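Putative uncharacterized protein (Emericella nidulans, PDB 3PGB) is a dimeric copper amine oxidase that probably oxidises primary amines, using a copper ion and a topaquinone cofactor formed from one of its own tyrosines. Local coordinates at residues F448-D453 with N470-L475. Residues are numbered along the deposited sequence; the frame is centred on the assembly and turned at random.
Sequences FEFDAD and NVYFTL
Tyr472 and Phe450 form a hydrogen-bonded pair between two antiparallel strands: Phe450 N donates to Tyr472 O (2.9 Å), and Tyr472 N returns an almost straight bond to Phe450 O, with an N-H...O angle of 173°. From CB outward, the first torsion of Tyr472 (chi1 65°) sets CG between the backbone N and the carbonyl carbon, which swings the ring back over the partner strand. Tyr472 CD2 and CE2 then pass close to Phe450 O, and Tyr472 CE2 also touches Ala452 CB at 3.7 Å, near the ring plane. Phe450 CB sits over one face in a CH-pi contact, 4.1 Å from the centroid of the Tyr472 ring. Farther out, Tyr472 CZ packs on Phe450 CD2, and Tyr472 OH reaches to 3.2 Å from that carbon; the two rings meet obliquely, their planes at 50°. On the same sheet face, Thr474 CB lies over the Phe448 ring, 3.9 Å from its centroid. On the other, Glu449 OE2 rests on Val471 CG1 (3.7 Å), salt-bridged to Arg337 and hydrogen-bonded by Trp349 NE1. Farther along, Ala452 N donates to Asn470 O; a water accepts from Asn470 N within hydrogen-bonding distance of Ala452 O and Asp451 OD2, while Asp451 OD1 is salt-bridged to Lys469. The pair is structural packing in the large antiparallel beta-sandwich catalytic domain of copper amine oxidases, away from the copper and topaquinone. Strand 486-492 continues the pairing beyond 464-479, and strand 352-359 packs against Phe473 and Leu475. From the second subunit, Asp453 meets Phe450 and weakly hydrogen-bonds Tyr472 OH, while Pro328 lies against Glu449 and Asp451.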
ATOM      1  N   PHE A 448     -13.077   6.764 -13.930  1.00 14.26           N
ATOM      2  CA  PHE A 448     -13.005   8.080 -13.323  1.00 14.11           C
ATOM      3  C   PHE A 448     -11.594   8.555 -13.037  1.00 13.99           C
ATOM      4  O   PHE A 448     -10.698   7.765 -12.730  1.00 13.78           O
ATOM      5  CB  PHE A 448     -13.813   8.114 -12.018  1.00 14.22           C
ATOM      6  CG  PHE A 448     -13.344   7.130 -10.986  1.00 14.34           C
ATOM      7  CD1 PHE A 448     -13.795   5.820 -11.002  1.00 14.50           C
ATOM      8  CD2 PHE A 448     -12.452   7.517  -9.993  1.00 14.35           C
ATOM      9  CE1 PHE A 448     -13.368   4.910 -10.048  1.00 14.31           C
ATOM     10  CE2 PHE A 448     -12.022   6.610  -9.038  1.00 14.49           C
ATOM     11  CZ  PHE A 448     -12.481   5.306  -9.066  1.00 14.20           C
ATOM     12  N   GLU A 449     -11.421   9.868 -13.133  1.00 13.95           N
ATOM     13  CA  GLU A 449     -10.254  10.531 -12.575  1.00 14.00           C
ATOM     14  C   GLU A 449     -10.438  10.719 -11.068  1.00 14.04           C
ATOM     15  O   GLU A 449     -11.563  10.804 -10.569  1.00 13.97           O
ATOM     16  CB  GLU A 449     -10.034  11.888 -13.233  1.00 13.94           C
ATOM     17  CG  GLU A 449      -9.399  11.824 -14.595  1.00 13.93           C
ATOM     18  CD  GLU A 449      -8.825  13.164 -14.995  1.00 14.11           C
ATOM     19  OE1 GLU A 449      -9.541  14.172 -14.834  1.00 14.73           O
ATOM     20  OE2 GLU A 449      -7.661  13.218 -15.446  1.00 12.59           O
ATOM     21  N   PHE A 450      -9.329  10.790 -10.348  1.00 14.20           N
ATOM     22  CA  PHE A 450      -9.374  10.998  -8.909  1.00 14.58           C
ATOM     23  C   PHE A 450      -8.140  11.765  -8.482  1.00 14.73           C
ATOM     24  O   PHE A 450      -7.024  11.365  -8.792  1.00 14.95           O
ATOM     25  CB  PHE A 450      -9.456   9.652  -8.177  1.00 14.56           C
ATOM     26  CG  PHE A 450      -9.845   9.768  -6.734  1.00 14.20           C
ATOM     27  CD1 PHE A 450     -11.180   9.704  -6.354  1.00 13.74           C
ATOM     28  CD2 PHE A 450      -8.878   9.944  -5.753  1.00 14.14           C
ATOM     29  CE1 PHE A 450     -11.542   9.815  -5.020  1.00 13.60           C
ATOM     30  CE2 PHE A 450      -9.234  10.056  -4.413  1.00 13.19           C
ATOM     31  CZ  PHE A 450     -10.564   9.988  -4.047  1.00 13.12           C
ATOM     32  N   ASP A 451      -8.352  12.885  -7.799  1.00 15.18           N
ATOM     33  CA  ASP A 451      -7.256  13.688  -7.264  1.00 15.39           C
ATOM     34  C   ASP A 451      -6.827  13.079  -5.938  1.00 15.53           C
ATOM     35  O   ASP A 451      -7.534  13.198  -4.946  1.00 15.28           O
ATOM     36  CB  ASP A 451      -7.703  15.135  -7.068  1.00 15.49           C
ATOM     37  CG  ASP A 451      -6.578  16.046  -6.601  1.00 15.69           C
ATOM     38  OD1 ASP A 451      -6.832  17.254  -6.433  1.00 17.52           O
ATOM     39  OD2 ASP A 451      -5.445  15.574  -6.402  1.00 15.35           O
ATOM     40  N   ALA A 452      -5.668  12.418  -5.938  1.00 16.04           N
ATOM     41  CA  ALA A 452      -5.167  11.713  -4.755  1.00 16.29           C
ATOM     42  C   ALA A 452      -5.022  12.662  -3.582  1.00 16.59           C
ATOM     43  O   ALA A 452      -4.740  13.848  -3.768  1.00 16.71           O
ATOM     44  CB  ALA A 452      -3.836  11.055  -5.057  1.00 16.19           C
ATOM     45  N   ASP A 453      -5.196  12.137  -2.373  1.00 16.85           N
ATOM     46  CA  ASP A 453      -5.072  12.956  -1.166  1.00 17.14           C
ATOM     47  C   ASP A 453      -3.640  13.461  -0.906  1.00 16.81           C
ATOM     48  O   ASP A 453      -3.424  14.244   0.018  1.00 17.11           O
ATOM     49  CB  ASP A 453      -5.624  12.214   0.067  1.00 17.45           C
ATOM     50  CG  ASP A 453      -4.706  11.108   0.577  1.00 19.10           C
ATOM     51  OD1 ASP A 453      -3.952  10.513  -0.218  1.00 21.37           O
ATOM     52  OD2 ASP A 453      -4.770  10.812   1.794  1.00 21.77           O
ATOM     53  N   ASN A 470      -1.397  14.921  -7.913  1.00 16.39           N
ATOM     54  CA  ASN A 470      -1.459  13.515  -8.306  1.00 16.26           C
ATOM     55  C   ASN A 470      -2.872  13.179  -8.777  1.00 15.98           C
ATOM     56  O   ASN A 470      -3.709  12.684  -8.006  1.00 16.10           O
ATOM     57  CB  ASN A 470      -1.044  12.614  -7.134  1.00 16.26           C
ATOM     58  CG  ASN A 470      -1.000  11.143  -7.501  1.00 16.46           C
ATOM     59  OD1 ASN A 470      -1.014  10.776  -8.671  1.00 18.14           O
ATOM     60  ND2 ASN A 470      -0.946  10.291  -6.492  1.00 17.45           N
ATOM     61  N   VAL A 471      -3.135  13.467 -10.048  1.00 15.60           N
ATOM     62  CA  VAL A 471      -4.409  13.126 -10.662  1.00 15.48           C
ATOM     63  C   VAL A 471      -4.232  11.847 -11.473  1.00 15.32           C
ATOM     64  O   VAL A 471      -3.385  11.794 -12.370  1.00 15.45           O
ATOM     65  CB  VAL A 471      -4.925  14.261 -11.563  1.00 15.47           C
ATOM     66  CG1 VAL A 471      -6.291  13.900 -12.130  1.00 15.58           C
ATOM     67  CG2 VAL A 471      -4.997  15.563 -10.781  1.00 14.99           C
ATOM     68  N   TYR A 472      -5.018  10.822 -11.144  1.00 14.86           N
ATOM     69  CA  TYR A 472      -4.891   9.512 -11.777  1.00 14.73           C
ATOM     70  C   TYR A 472      -6.230   8.959 -12.274  1.00 14.65           C
ATOM     71  O   TYR A 472      -7.291   9.383 -11.811  1.00 14.34           O
ATOM     72  CB  TYR A 472      -4.224   8.521 -10.814  1.00 14.68           C
ATOM     73  CG  TYR A 472      -5.011   8.200  -9.562  1.00 14.26           C
ATOM     74  CD1 TYR A 472      -5.835   7.083  -9.498  1.00 13.87           C
ATOM     75  CD2 TYR A 472      -4.905   8.997  -8.428  1.00 14.15           C
ATOM     76  CE1 TYR A 472      -6.556   6.786  -8.346  1.00 13.06           C
ATOM     77  CE2 TYR A 472      -5.614   8.705  -7.279  1.00 13.77           C
ATOM     78  CZ  TYR A 472      -6.438   7.601  -7.244  1.00 13.11           C
ATOM     79  OH  TYR A 472      -7.136   7.319  -6.096  1.00 13.53           O
ATOM     80  N   PHE A 473      -6.157   8.006 -13.205  1.00 14.40           N
ATOM     81  CA  PHE A 473      -7.337   7.395 -13.827  1.00 14.50           C
ATOM     82  C   PHE A 473      -7.548   5.958 -13.343  1.00 14.31           C
ATOM     83  O   PHE A 473      -6.588   5.205 -13.205  1.00 14.29           O
ATOM     84  CB  PHE A 473      -7.175   7.421 -15.342  1.00 14.50           C
ATOM     85  CG  PHE A 473      -8.381   6.962 -16.096  1.00 15.27           C
ATOM     86  CD1 PHE A 473      -9.428   7.833 -16.346  1.00 15.99           C
ATOM     87  CD2 PHE A 473      -8.460   5.665 -16.582  1.00 16.26           C
ATOM     88  CE1 PHE A 473     -10.546   7.414 -17.053  1.00 16.58           C
ATOM     89  CE2 PHE A 473      -9.572   5.236 -17.288  1.00 16.60           C
ATOM     90  CZ  PHE A 473     -10.619   6.113 -17.526  1.00 16.89           C
ATOM     91  N   THR A 474      -8.806   5.592 -13.097  1.00 14.26           N
ATOM     92  CA  THR A 474      -9.171   4.265 -12.576  1.00 14.27           C
ATOM     93  C   THR A 474     -10.252   3.598 -13.416  1.00 14.31           C
ATOM     94  O   THR A 474     -11.233   4.234 -13.792  1.00 14.32           O
ATOM     95  CB  THR A 474      -9.710   4.347 -11.115  1.00 14.39           C
ATOM     96  OG1 THR A 474      -8.673   4.785 -10.223  1.00 14.34           O
ATOM     97  CG2 THR A 474     -10.240   2.994 -10.653  1.00 13.74           C
ATOM     98  N   LEU A 475     -10.058   2.319 -13.714  1.00 14.51           N
ATOM     99  CA  LEU A 475     -11.092   1.480 -14.316  1.00 14.82           C
ATOM    100  C   LEU A 475     -11.422   0.434 -13.282  1.00 14.93           C
ATOM    101  O   LEU A 475     -10.517  -0.244 -12.794  1.00 15.28           O
ATOM    102  CB  LEU A 475     -10.590   0.804 -15.597  1.00 14.83           C
ATOM    103  CG  LEU A 475     -11.447  -0.330 -16.197  1.00 15.26           C
ATOM    104  CD1 LEU A 475     -12.925   0.050 -16.301  1.00 15.31           C
ATOM    105  CD2 LEU A 475     -10.918  -0.743 -17.563  1.00 14.74           C
TER
HETATM  106  O   HOH W   1      -3.097  15.177  -5.432  1.00  8.83           O